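Local coordinates for protein polysaccharide Lyase Family 6 (Bacteroides cellulosilyticus, PDB 6QPS) that probably cleaves alginate at mannuronic acid residues by beta-elimination, as a calcium-binding polysaccharide lyase of family 6, at residues Asn210-Ile215 / Ser240-Ile245; Glu154-Leu159 / Gly178-Val183; Cys169-Lys174 / Asn199-Arg204; Phe260-Gly265 / His285-Thr290. One frame throughout, in Å; residues are numbered along the deposited sequence.

Contact 1: Asn210-Ile215 / Ser240-Ile245; sequences NGAEII and SGENEI. With CA (calcium ion), chain C.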
loop_
_atom_site.group_PDB
_atom_site.type_symbol
_atom_site.label_atom_id
_atom_site.label_comp_id
_atom_site.label_asym_id
_atom_site.label_seq_id
_atom_site.Cartn_x
_atom_site.Cartn_y
_atom_site.Cartn_z
ATOM N N ASN A 210 6.193 -9.165 12.936
ATOM C CA ASN A 210 5.585 -9.169 11.619
ATOM C C ASN A 210 4.067 -9.076 11.740
ATOM O O ASN A 210 3.473 -9.444 12.758
ATOM C CB ASN A 210 5.956 -10.476 10.909
ATOM C CG ASN A 210 5.815 -10.407 9.403
ATOM O OD1 ASN A 210 5.475 -9.375 8.824
ATOM N ND2 ASN A 210 6.075 -11.534 8.752
ATOM N N GLY A 211 3.444 -8.578 10.682
ATOM C CA GLY A 211 2.005 -8.481 10.596
ATOM C C GLY A 211 1.423 -7.117 10.894
ATOM O O GLY A 211 0.302 -7.049 11.410
ATOM N N ALA A 212 2.121 -6.031 10.540
ATOM C CA ALA A 212 1.656 -4.670 10.773
ATOM C C ALA A 212 1.731 -3.856 9.481
ATOM O O ALA A 212 1.950 -2.643 9.508
ATOM C CB ALA A 212 2.400 -4.013 11.944
ATOM N N GLU A 213 1.564 -4.523 8.333
ATOM C CA GLU A 213 1.574 -3.863 7.032
ATOM C C GLU A 213 0.407 -2.874 6.930
ATOM O O GLU A 213 -0.629 -3.019 7.588
ATOM C CB GLU A 213 1.427 -4.914 5.930
ATOM C CG GLU A 213 2.530 -5.985 5.889
ATOM C CD GLU A 213 2.264 -7.254 6.723
ATOM O OE1 GLU A 213 1.336 -7.256 7.574
ATOM O OE2 GLU A 213 3.024 -8.254 6.531
ATOM N N ILE A 214 0.558 -1.878 6.056
ATOM C CA ILE A 214 -0.559 -0.991 5.727
ATOM C C ILE A 214 -1.437 -1.604 4.636
ATOM O O ILE A 214 -2.653 -1.731 4.806
ATOM C CB ILE A 214 -0.053 0.406 5.320
ATOM C CG1 ILE A 214 0.851 1.037 6.388
ATOM C CG2 ILE A 214 -1.234 1.351 5.035
ATOM C CD1 ILE A 214 0.242 1.166 7.769
ATOM N N ILE A 215 -0.848 -1.980 3.494
ATOM C CA ILE A 215 -1.573 -2.640 2.412
ATOM C C ILE A 215 -0.887 -3.962 2.085
ATOM O O ILE A 215 0.344 -4.019 1.955
ATOM C CB ILE A 215 -1.619 -1.764 1.139
ATOM C CG1 ILE A 215 -2.271 -0.405 1.372
ATOM C CG2 ILE A 215 -2.325 -2.498 -0.024
ATOM C CD1 ILE A 215 -2.259 0.516 0.174
ATOM N N SER A 240 5.001 2.972 10.148
ATOM C CA SER A 240 6.239 2.419 10.689
ATOM C C SER A 240 5.983 1.175 11.522
ATOM O O SER A 240 6.750 0.856 12.428
ATOM C CB SER A 240 6.993 3.484 11.491
ATOM O OG SER A 240 7.252 4.588 10.629
ATOM N N GLY A 241 4.936 0.425 11.195
ATOM C CA GLY A 241 4.653 -0.779 11.962
ATOM C C GLY A 241 5.685 -1.878 11.786
ATOM O O GLY A 241 5.948 -2.637 12.731
ATOM N N GLU A 242 6.217 -2.030 10.568
ATOM C CA GLU A 242 7.139 -3.106 10.210
ATOM C C GLU A 242 7.806 -2.754 8.884
ATOM O O GLU A 242 7.516 -1.721 8.279
ATOM C CB GLU A 242 6.399 -4.435 10.083
ATOM C CG GLU A 242 5.297 -4.408 9.019
ATOM C CD GLU A 242 5.206 -5.733 8.297
ATOM O OE1 GLU A 242 5.929 -5.919 7.292
ATOM O OE2 GLU A 242 4.408 -6.590 8.746
ATOM N N ASN A 243 8.618 -3.685 8.372
ATOM C CA ASN A 243 9.469 -3.382 7.227
ATOM C C ASN A 243 8.720 -3.303 5.905
ATOM O O ASN A 243 9.280 -2.759 4.948
ATOM C CB ASN A 243 10.676 -4.323 7.149
ATOM C CG ASN A 243 10.311 -5.759 6.934
ATOM O OD1 ASN A 243 9.146 -6.121 6.862
ATOM N ND2 ASN A 243 11.331 -6.604 6.819
ATOM N N GLU A 244 7.467 -3.773 5.826
ATOM C CA GLU A 244 6.660 -3.611 4.615
ATOM C C GLU A 244 5.558 -2.582 4.880
ATOM O O GLU A 244 4.615 -2.854 5.644
ATOM C CB GLU A 244 5.996 -4.918 4.176
ATOM C CG GLU A 244 6.929 -6.073 3.907
ATOM C CD GLU A 244 6.161 -7.348 3.634
ATOM O OE1 GLU A 244 5.451 -7.810 4.567
ATOM O OE2 GLU A 244 6.252 -7.874 2.492
ATOM N N ILE A 245 5.623 -1.435 4.186
ATOM C CA ILE A 245 4.479 -0.527 4.129
ATOM C C ILE A 245 3.402 -1.124 3.236
ATOM O O ILE A 245 2.237 -1.293 3.642
ATOM C CB ILE A 245 4.908 0.859 3.612
ATOM C CG1 ILE A 245 6.036 1.481 4.443
ATOM C CG2 ILE A 245 3.691 1.778 3.536
ATOM C CD1 ILE A 245 6.668 2.672 3.726
HETATM CA CA CA C . 5.360 -8.202 6.830
HETATM O O HOH W 1 5.328 -10.503 6.016
HETATM O O HOH W 2 3.190 -0.126 8.888
HETATM O O HOH W 3 7.819 -8.381 6.837
#
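E242 lays its CG and carboxylate over the loop N210-E213 and grips the calcium ion with both oxygens, OE1 at 2.4 Å and OE2 more loosely at 2.7 Å. CG sits between the backbone N and the carbonyl carbon (chi1 60°), and the chain then bends, carrying the carboxylate across A212 toward the metal. E242 OE2 also accepts G211 N, nearly in line with its C-O bond, and A212 N at 3.0 Å, from the anti side and slightly out of the carboxylate plane. OE1 takes E244 N on its anti lone pair, so three N-H groups hold the carboxylate in place. N210 OD1 and E213 OE2 reach the ion from one segment and E244 OE1 from the other; E213 OE2 and E244 OE1 lie 3.2 Å apart, drawn together by the shared cation. E244 OE2 is hydrogen-bonded to S247 OG. Two waters complete seven ligand atoms, one of them also accepting from N210 ND2. Beyond the metal, I245 O accepts from both I214 N and I215 N, the latter at 3.2 Å and in the carbonyl plane. One asparagine and three glutamates around calcium form the metal site of this PL6 lyase, set on a parallel beta-helix.

Contact 2: Glu154-Leu159 / Gly178-Val183; sequences EYWVGL and GLVLQV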
loop_
_atom_site.group_PDB
_atom_site.type_symbol
_atom_site.label_atom_id
_atom_site.label_comp_id
_atom_site.label_asym_id
_atom_site.label_seq_id
_atom_site.Cartn_x
_atom_site.Cartn_y
_atom_site.Cartn_z
ATOM N N GLU A 154 -6.627 -8.072 13.885
ATOM C CA GLU A 154 -7.854 -7.609 13.247
ATOM C C GLU A 154 -7.496 -6.745 12.045
ATOM O O GLU A 154 -6.514 -5.998 12.083
ATOM C CB GLU A 154 -8.807 -6.855 14.202
ATOM C CG GLU A 154 -8.228 -5.598 14.835
ATOM C CD GLU A 154 -9.076 -5.026 15.974
ATOM O OE1 GLU A 154 -10.172 -5.566 16.282
ATOM O OE2 GLU A 154 -8.634 -4.018 16.561
ATOM N N TYR A 155 -8.260 -6.888 10.962
ATOM C CA TYR A 155 -8.007 -6.157 9.730
ATOM C C TYR A 155 -9.088 -5.097 9.567
ATOM O O TYR A 155 -10.277 -5.393 9.725
ATOM C CB TYR A 155 -8.049 -7.096 8.509
ATOM C CG TYR A 155 -6.914 -8.089 8.334
ATOM C CD1 TYR A 155 -6.021 -8.390 9.351
ATOM C CD2 TYR A 155 -6.748 -8.732 7.112
ATOM C CE1 TYR A 155 -4.980 -9.299 9.153
ATOM C CE2 TYR A 155 -5.743 -9.627 6.910
ATOM C CZ TYR A 155 -4.861 -9.942 7.923
ATOM O OH TYR A 155 -3.861 -10.872 7.723
ATOM N N TRP A 156 -8.714 -3.877 9.174
ATOM C CA TRP A 156 -9.703 -2.799 9.106
ATOM C C TRP A 156 -10.629 -2.931 7.892
ATOM O O TRP A 156 -11.855 -2.961 8.040
ATOM C CB TRP A 156 -9.022 -1.427 9.172
ATOM C CG TRP A 156 -8.668 -1.029 10.603
ATOM C CD1 TRP A 156 -8.917 -1.750 11.748
ATOM C CD2 TRP A 156 -8.008 0.172 11.023
ATOM N NE1 TRP A 156 -8.426 -1.079 12.840
ATOM C CE2 TRP A 156 -7.899 0.118 12.422
ATOM C CE3 TRP A 156 -7.498 1.284 10.351
ATOM C CZ2 TRP A 156 -7.303 1.136 13.157
ATOM C CZ3 TRP A 156 -6.939 2.315 11.094
ATOM C CH2 TRP A 156 -6.841 2.229 12.469
ATOM N N VAL A 157 -10.056 -3.016 6.692
ATOM C CA VAL A 157 -10.810 -3.078 5.439
ATOM C C VAL A 157 -10.326 -4.263 4.603
ATOM O O VAL A 157 -9.125 -4.407 4.348
ATOM C CB VAL A 157 -10.675 -1.770 4.635
ATOM C CG1 VAL A 157 -11.500 -1.840 3.352
ATOM C CG2 VAL A 157 -11.070 -0.578 5.467
ATOM N N GLY A 158 -11.266 -5.123 4.206
ATOM C CA GLY A 158 -10.975 -6.224 3.310
ATOM C C GLY A 158 -11.662 -6.054 1.965
ATOM O O GLY A 158 -12.896 -6.092 1.872
ATOM N N LEU A 159 -10.875 -5.839 0.920
ATOM C CA LEU A 159 -11.425 -5.795 -0.423
ATOM C C LEU A 159 -11.597 -7.208 -0.983
ATOM O O LEU A 159 -10.717 -8.072 -0.834
ATOM C CB LEU A 159 -10.500 -4.964 -1.310
ATOM C CG LEU A 159 -10.633 -3.441 -1.249
ATOM C CD1 LEU A 159 -9.503 -2.722 -1.980
ATOM C CD2 LEU A 159 -11.984 -3.013 -1.882
ATOM N N GLY A 178 -2.365 -6.650 12.455
ATOM C CA GLY A 178 -3.278 -6.809 11.339
ATOM C C GLY A 178 -3.209 -5.693 10.326
ATOM O O GLY A 178 -2.689 -4.611 10.601
ATOM N N LEU A 179 -3.753 -5.956 9.144
ATOM C CA LEU A 179 -3.699 -5.026 8.028
ATOM C C LEU A 179 -4.643 -3.836 8.207
ATOM O O LEU A 179 -5.752 -3.969 8.722
ATOM C CB LEU A 179 -4.107 -5.779 6.759
ATOM C CG LEU A 179 -2.968 -6.326 5.890
ATOM C CD1 LEU A 179 -2.230 -5.150 5.206
ATOM C CD2 LEU A 179 -2.039 -7.254 6.646
ATOM N N VAL A 180 -4.208 -2.667 7.713
ATOM C CA VAL A 180 -5.156 -1.584 7.455
ATOM C C VAL A 180 -6.067 -1.968 6.283
ATOM O O VAL A 180 -7.301 -1.894 6.378
ATOM C CB VAL A 180 -4.435 -0.236 7.228
ATOM C CG1 VAL A 180 -5.405 0.828 6.744
ATOM C CG2 VAL A 180 -3.732 0.213 8.507
ATOM N N LEU A 181 -5.471 -2.421 5.181
ATOM C CA LEU A 181 -6.204 -2.704 3.948
ATOM C C LEU A 181 -5.644 -3.962 3.291
ATOM O O LEU A 181 -4.523 -3.957 2.761
ATOM C CB LEU A 181 -6.146 -1.499 3.016
ATOM C CG LEU A 181 -6.812 -1.574 1.654
ATOM C CD1 LEU A 181 -8.232 -1.958 1.770
ATOM C CD2 LEU A 181 -6.706 -0.213 0.940
ATOM N N GLN A 182 -6.441 -5.029 3.311
ATOM C CA GLN A 182 -6.108 -6.277 2.637
ATOM C C GLN A 182 -6.926 -6.431 1.362
ATOM O O GLN A 182 -8.158 -6.287 1.382
ATOM C CB GLN A 182 -6.432 -7.457 3.549
ATOM C CG GLN A 182 -6.305 -8.837 2.901
ATOM C CD GLN A 182 -4.858 -9.260 2.716
ATOM O OE1 GLN A 182 -4.066 -9.235 3.651
ATOM N NE2 GLN A 182 -4.510 -9.675 1.497
ATOM N N VAL A 183 -6.250 -6.756 0.266
ATOM C CA VAL A 183 -6.904 -7.184 -0.970
ATOM C C VAL A 183 -6.927 -8.714 -0.948
ATOM O O VAL A 183 -5.882 -9.364 -1.100
ATOM C CB VAL A 183 -6.193 -6.618 -2.209
ATOM C CG1 VAL A 183 -6.954 -7.045 -3.465
ATOM C CG2 VAL A 183 -6.093 -5.091 -2.129
#
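Y155 packs against L179 and Q182 along its whole length. Its CB lies near L179 O; with CG anti to the carbonyl carbon (chi1 -71°), the ring then runs alongside L179, whose CB sits over the centre of one face, 3.9 Å from the centroid, in a CH-pi contact. CD1 approaches L179 N, CE1 comes within 3.7 Å of G178 CA, and CD2 rests on Q182 CB. CE2 meets Q182 OE1 at 3.7 Å, while CZ and OH reach L179 CD2. The hydroxyl and Q182 OE1 share a partner, R216 NH1. Were Y155 an alanine, L179 CB would probably lose its aromatic cover and R216 NH1 one of its hydrogen-bond partners. A CB on G178 would collide with E154 O, and the bare CA instead makes a CH...O contact there. W156 N bonds to L179 O, V157 N to V180 O, Q182 N to V157 O and L159 N to Q182 O (2.8 Å). On the face carrying V157, L159, L181 and V183, L181 CD1 touches V157 CG1 at 3.6 Å and also L159 CD1. Such in-register parallel pairing, with a corner at W156 and stacked aliphatic residues, is characteristic of the right-handed parallel beta-helix.

Contact 3: Cys169-Lys174 / Asn199-Arg204; sequences CYFANK and NFFGER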
loop_
_atom_site.group_PDB
_atom_site.type_symbol
_atom_site.label_atom_id
_atom_site.label_comp_id
_atom_site.label_asym_id
_atom_site.label_seq_id
_atom_site.Cartn_x
_atom_site.Cartn_y
_atom_site.Cartn_z
ATOM N N CYS A 169 -9.870 8.780 1.719
ATOM C CA CYS A 169 -10.050 8.380 3.114
ATOM C C CYS A 169 -8.791 8.668 3.927
ATOM O O CYS A 169 -7.714 8.921 3.382
ATOM C CB CYS A 169 -10.389 6.889 3.200
ATOM S SG CYS A 169 -12.028 6.411 2.558
ATOM N N TYR A 170 -8.943 8.648 5.253
ATOM C CA TYR A 170 -7.838 8.809 6.206
ATOM C C TYR A 170 -7.871 7.623 7.152
ATOM O O TYR A 170 -8.911 7.360 7.775
ATOM C CB TYR A 170 -8.026 10.105 6.997
ATOM C CG TYR A 170 -6.989 10.429 8.059
ATOM C CD1 TYR A 170 -7.175 10.052 9.371
ATOM C CD2 TYR A 170 -5.840 11.133 7.745
ATOM C CE1 TYR A 170 -6.242 10.382 10.367
ATOM C CE2 TYR A 170 -4.907 11.455 8.723
ATOM C CZ TYR A 170 -5.115 11.069 10.029
ATOM O OH TYR A 170 -4.164 11.394 10.998
ATOM N N PHE A 171 -6.754 6.904 7.246
ATOM C CA PHE A 171 -6.660 5.723 8.097
ATOM C C PHE A 171 -5.435 5.885 8.980
ATOM O O PHE A 171 -4.317 5.962 8.460
ATOM C CB PHE A 171 -6.473 4.447 7.271
ATOM C CG PHE A 171 -7.499 4.224 6.180
ATOM C CD1 PHE A 171 -7.201 4.495 4.857
ATOM C CD2 PHE A 171 -8.736 3.693 6.473
ATOM C CE1 PHE A 171 -8.125 4.236 3.858
ATOM C CE2 PHE A 171 -9.673 3.453 5.459
ATOM C CZ PHE A 171 -9.345 3.710 4.155
ATOM N N ALA A 172 -5.619 5.926 10.302
ATOM C CA ALA A 172 -4.471 6.165 11.167
ATOM C C ALA A 172 -4.627 5.545 12.548
ATOM O O ALA A 172 -5.730 5.269 13.025
ATOM C CB ALA A 172 -4.197 7.669 11.337
ATOM N N ASN A 173 -3.480 5.360 13.200
ATOM C CA ASN A 173 -3.389 4.963 14.611
ATOM C C ASN A 173 -3.935 3.565 14.883
ATOM O O ASN A 173 -4.588 3.324 15.904
ATOM C CB ASN A 173 -4.013 6.022 15.510
ATOM C CG ASN A 173 -3.355 7.379 15.298
ATOM O OD1 ASN A 173 -2.152 7.501 15.462
ATOM N ND2 ASN A 173 -4.112 8.360 14.845
ATOM N N LYS A 174 -3.623 2.636 13.979
ATOM C CA LYS A 174 -3.829 1.221 14.257
ATOM C C LYS A 174 -2.740 0.747 15.224
ATOM O O LYS A 174 -1.550 0.989 14.990
ATOM C CB LYS A 174 -3.837 0.404 12.963
ATOM C CG LYS A 174 -4.413 -1.005 13.204
ATOM C CD LYS A 174 -4.521 -1.811 11.898
ATOM C CE LYS A 174 -5.425 -3.035 11.985
ATOM N NZ LYS A 174 -5.195 -3.792 13.260
ATOM N N ASN A 199 -5.846 8.404 -0.849
ATOM C CA ASN A 199 -6.007 8.178 0.583
ATOM C C ASN A 199 -4.773 8.646 1.337
ATOM O O ASN A 199 -3.668 8.731 0.784
ATOM C CB ASN A 199 -6.227 6.693 0.854
ATOM C CG ASN A 199 -7.412 6.163 0.130
ATOM O OD1 ASN A 199 -8.552 6.470 0.454
ATOM N ND2 ASN A 199 -7.157 5.335 -0.860
ATOM N N PHE A 200 -4.982 8.983 2.611
ATOM C CA PHE A 200 -3.917 9.339 3.541
ATOM C C PHE A 200 -3.830 8.228 4.592
ATOM O O PHE A 200 -4.708 8.101 5.459
ATOM C CB PHE A 200 -4.207 10.706 4.176
ATOM C CG PHE A 200 -3.009 11.346 4.865
ATOM C CD1 PHE A 200 -2.590 10.910 6.108
ATOM C CD2 PHE A 200 -2.321 12.378 4.251
ATOM C CE1 PHE A 200 -1.503 11.512 6.734
ATOM C CE2 PHE A 200 -1.235 12.971 4.870
ATOM C CZ PHE A 200 -0.831 12.524 6.099
ATOM N N PHE A 201 -2.780 7.423 4.498
ATOM C CA PHE A 201 -2.501 6.367 5.470
ATOM C C PHE A 201 -1.551 6.991 6.489
ATOM O O PHE A 201 -0.386 7.247 6.178
ATOM C CB PHE A 201 -1.882 5.151 4.780
ATOM C CG PHE A 201 -2.789 4.488 3.772
ATOM C CD1 PHE A 201 -2.705 4.832 2.444
ATOM C CD2 PHE A 201 -3.721 3.529 4.142
ATOM C CE1 PHE A 201 -3.524 4.258 1.501
ATOM C CE2 PHE A 201 -4.543 2.918 3.186
ATOM C CZ PHE A 201 -4.448 3.296 1.869
ATOM N N GLY A 202 -2.063 7.328 7.672
ATOM C CA GLY A 202 -1.288 7.998 8.704
ATOM C C GLY A 202 -0.534 7.070 9.637
ATOM O O GLY A 202 -0.283 5.893 9.347
ATOM N N GLU A 203 -0.205 7.616 10.801
ATOM C CA GLU A 203 0.814 7.022 11.637
ATOM C C GLU A 203 0.469 5.599 12.053
ATOM O O GLU A 203 -0.669 5.283 12.430
ATOM C CB GLU A 203 1.010 7.896 12.872
ATOM C CG GLU A 203 2.149 7.389 13.760
ATOM C CD GLU A 203 2.743 8.456 14.662
ATOM O OE1 GLU A 203 2.019 9.402 15.023
ATOM O OE2 GLU A 203 3.938 8.333 15.008
ATOM N N ARG A 204 1.496 4.757 12.043
ATOM C CA ARG A 204 1.454 3.444 12.659
ATOM C C ARG A 204 2.771 3.255 13.390
ATOM O O ARG A 204 3.838 3.311 12.762
ATOM C CB ARG A 204 1.259 2.331 11.627
ATOM C CG ARG A 204 0.914 0.992 12.297
ATOM C CD ARG A 204 0.495 -0.117 11.356
ATOM N NE ARG A 204 -0.029 -1.215 12.151
ATOM C CZ ARG A 204 -0.745 -2.229 11.666
ATOM N NH1 ARG A 204 -0.982 -2.316 10.364
ATOM N NH2 ARG A 204 -1.217 -3.140 12.505
HETATM O O HOH W 4 -2.271 3.947 8.670
HETATM O O HOH W 5 -2.120 3.052 11.442
HETATM O O HOH W 6 -0.204 -1.506 14.925
#
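E203 O is gripped by two donors, N173 N at 2.9 Å and a water that also accepts from K174 N; F171 O is likewise shared, by G202 N and by a second water that also donates to G202 O. N199 OD1 accepts C169 N at 2.9 Å, a side chain extending the ladder that F200 N to C169 O and F171 N to F200 O continue. On one face Y170 and F200 lie side by side, Y170 CE2 3.5 Å from F200 CD1, their planes 20° apart but slid so that the rings barely overlap. F171 and F201 repeat this on the other face, F171 CD1 3.5 Å from F201 CE2. The Y170 hydroxyl is hydrogen-bonded to N459 OD1 in helix 454-465, which covers the Y170-F200 face. Farther on, K174 and R204 both send CG anti to the backbone N (chi1 -165° and -168°), and the side chains run alongside each other. K174 CD lies over one guanidinium face, 3.6 Å from R204 NH2, while a water at the guanidinium edge joins R204 NE to K174 O. K174 NZ bonds to E154 O and V176 O, R204 NH2 to G178 O. A leucine in place of R204 would probably leave G178 O without this donor and K174 CD without its flat support. Such ladders of like residues stacked on successive coils are typical of parallel beta-helices.

Contact 4: Phe260-Gly265 / His285-Thr290; sequences FYESAG and HNLRGT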
loop_
_atom_site.group_PDB
_atom_site.type_symbol
_atom_site.label_atom_id
_atom_site.label_comp_id
_atom_site.label_asym_id
_atom_site.label_seq_id
_atom_site.Cartn_x
_atom_site.Cartn_y
_atom_site.Cartn_z
ATOM N N PHE A 260 5.783 8.328 0.160
ATOM C CA PHE A 260 6.137 7.594 1.383
ATOM C C PHE A 260 7.000 8.515 2.240
ATOM O O PHE A 260 8.168 8.745 1.923
ATOM C CB PHE A 260 6.865 6.298 1.043
ATOM C CG PHE A 260 6.060 5.377 0.149
ATOM C CD1 PHE A 260 6.125 5.487 -1.234
ATOM C CD2 PHE A 260 5.185 4.439 0.685
ATOM C CE1 PHE A 260 5.370 4.650 -2.060
ATOM C CE2 PHE A 260 4.442 3.609 -0.144
ATOM C CZ PHE A 260 4.535 3.728 -1.511
ATOM N N TYR A 261 6.411 9.071 3.302
ATOM C CA TYR A 261 7.018 10.146 4.082
ATOM C C TYR A 261 7.290 9.679 5.501
ATOM O O TYR A 261 6.355 9.330 6.235
ATOM C CB TYR A 261 6.069 11.348 4.107
ATOM C CG TYR A 261 6.520 12.578 4.883
ATOM C CD1 TYR A 261 6.283 12.692 6.259
ATOM C CD2 TYR A 261 7.153 13.636 4.242
ATOM C CE1 TYR A 261 6.663 13.821 6.956
ATOM C CE2 TYR A 261 7.545 14.769 4.934
ATOM C CZ TYR A 261 7.317 14.849 6.300
ATOM O OH TYR A 261 7.675 15.969 7.026
ATOM N N GLU A 262 8.567 9.714 5.892
ATOM C CA GLU A 262 8.995 9.351 7.252
ATOM C C GLU A 262 8.432 7.995 7.694
ATOM O O GLU A 262 8.059 7.816 8.853
ATOM C CB GLU A 262 8.628 10.447 8.261
ATOM C CG GLU A 262 9.424 11.734 8.070
ATOM C CD GLU A 262 9.215 12.757 9.183
ATOM O OE1 GLU A 262 8.316 12.587 10.040
ATOM O OE2 GLU A 262 9.962 13.759 9.177
ATOM N N SER A 263 8.392 7.028 6.774
ATOM C CA SER A 263 7.742 5.739 7.016
ATOM C C SER A 263 8.800 4.646 7.105
ATOM O O SER A 263 9.519 4.397 6.126
ATOM C CB SER A 263 6.727 5.439 5.902
ATOM O OG SER A 263 5.588 6.297 5.991
ATOM N N ALA A 264 8.860 3.962 8.253
ATOM C CA ALA A 264 9.911 2.975 8.533
ATOM C C ALA A 264 9.624 1.609 7.905
ATOM O O ALA A 264 9.547 0.581 8.583
ATOM C CB ALA A 264 10.112 2.835 10.041
ATOM N N GLY A 265 9.532 1.603 6.589
ATOM C CA GLY A 265 9.384 0.390 5.804
ATOM C C GLY A 265 9.534 0.738 4.340
ATOM O O GLY A 265 9.936 1.846 3.994
ATOM N N HIS A 285 13.855 11.434 5.452
ATOM C CA HIS A 285 14.435 12.274 6.510
ATOM C C HIS A 285 15.465 11.514 7.350
ATOM O O HIS A 285 15.709 11.851 8.526
ATOM C CB HIS A 285 13.370 12.941 7.402
ATOM C CG HIS A 285 12.714 14.124 6.754
ATOM N ND1 HIS A 285 11.461 14.572 7.115
ATOM C CD2 HIS A 285 13.147 14.961 5.779
ATOM C CE1 HIS A 285 11.137 15.611 6.362
ATOM N NE2 HIS A 285 12.156 15.888 5.570
ATOM N N ASN A 286 16.097 10.511 6.739
ATOM C CA ASN A 286 17.161 9.724 7.387
ATOM C C ASN A 286 16.691 9.020 8.661
ATOM O O ASN A 286 17.494 8.709 9.543
ATOM C CB ASN A 286 18.412 10.566 7.683
ATOM C CG ASN A 286 19.094 11.052 6.419
ATOM O OD1 ASN A 286 19.381 10.264 5.521
ATOM N ND2 ASN A 286 19.315 12.357 6.322
ATOM N N LEU A 287 15.410 8.717 8.760
ATOM C CA LEU A 287 14.864 8.097 9.966
ATOM C C LEU A 287 15.019 6.576 9.957
ATOM O O LEU A 287 15.092 5.932 8.909
ATOM C CB LEU A 287 13.389 8.470 10.124
ATOM C CG LEU A 287 13.091 9.955 10.339
ATOM C CD1 LEU A 287 11.589 10.132 10.505
ATOM C CD2 LEU A 287 13.853 10.523 11.553
ATOM N N ARG A 288 15.085 6.017 11.171
ATOM C CA ARG A 288 15.270 4.590 11.396
ATOM C C ARG A 288 14.297 3.783 10.556
ATOM O O ARG A 288 13.097 4.052 10.537
ATOM C CB ARG A 288 15.003 4.315 12.876
ATOM C CG ARG A 288 15.294 2.898 13.314
ATOM C CD ARG A 288 14.820 2.674 14.748
ATOM N NE ARG A 288 15.526 3.517 15.693
ATOM C CZ ARG A 288 15.194 3.626 16.966
ATOM N NH1 ARG A 288 14.151 2.943 17.431
ATOM N NH2 ARG A 288 15.899 4.417 17.748
ATOM N N GLY A 289 14.819 2.788 9.836
ATOM C CA GLY A 289 13.982 1.821 9.140
ATOM C C GLY A 289 13.374 2.275 7.820
ATOM O O GLY A 289 12.740 1.452 7.136
ATOM N N THR A 290 13.524 3.541 7.436
ATOM C CA THR A 290 12.975 4.020 6.170
ATOM C C THR A 290 13.626 3.275 5.005
ATOM O O THR A 290 14.832 2.959 5.037
ATOM C CB THR A 290 13.169 5.543 6.012
ATOM O OG1 THR A 290 14.541 5.905 6.215
ATOM C CG2 THR A 290 12.267 6.321 7.002
#
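The imidazole of H285 is met at its edge by E262 OE2 and Y261 OH, both near the ring plane. ND1 donates to E262 OE2 at 2.7 Å, nearly straight, onto the anti lone pair, the one away from OE1. The carboxylate plane is turned 68° from the ring. CE1 comes 3.5 Å from Y261 OH, and the tyrosine and histidine rings meet obliquely, with planes 77° apart. NE2 of H285 bonds to R467 O and OH of Y261 to N466 O, both at the C-terminal end of the chain, while OE1 of E262 forms a salt bridge with R238. With ND1 facing a carboxylate and NE2 an oxygen acceptor too, the imidazole is probably protonated at both nitrogens, and the glutamate, also paired with R238, is likely to stay ionised.

E262 CG, anti to the carbonyl carbon (chi1 -68°), lies 3.6 Å from L287 CD1, and the extended chain beyond carries OE2 on to H285 ND1. Farther along the chain, T290 CG2 rests 3.5 Å from S263 O, and T290 CA makes a CH...O contact with the same oxygen. A264 CB presses on R288 O at 3.3 Å. A type II turn from L287 to T290 shapes this side; L287 O accepts both T290 N and, at 2.7 Å, T290 OG1. Across from L287-T290, A264 centres an inverse gamma turn closed by G265 N to S263 O. The contact joins loops of neighbouring coils, between strands 254-261 and 266-271 and between 276-283 and 291-295, as expected of a parallel beta-helix.

How the contacts relate
From the N terminus, contact 2 opens first at 154-159, and contact 3 opens at 169-174 before contact 2 closes at 178-183; the two therefore cross, each tying one coil to the next. Contact 3 closes at 199-204, contact 1 follows with its loop from 210-215 to 240-245, and contact 4 comes last, in series. Contact 1 borders all the others: G211 O and I214 O bond to G178 N and L181 N of contact 2, S240 N to R204 O of contact 3, and S240 OG to A264 N of contact 4. Contacts 2 and 4 do not touch, their centres about 22 Å apart along the beta-helix, with the calcium-site coils between them.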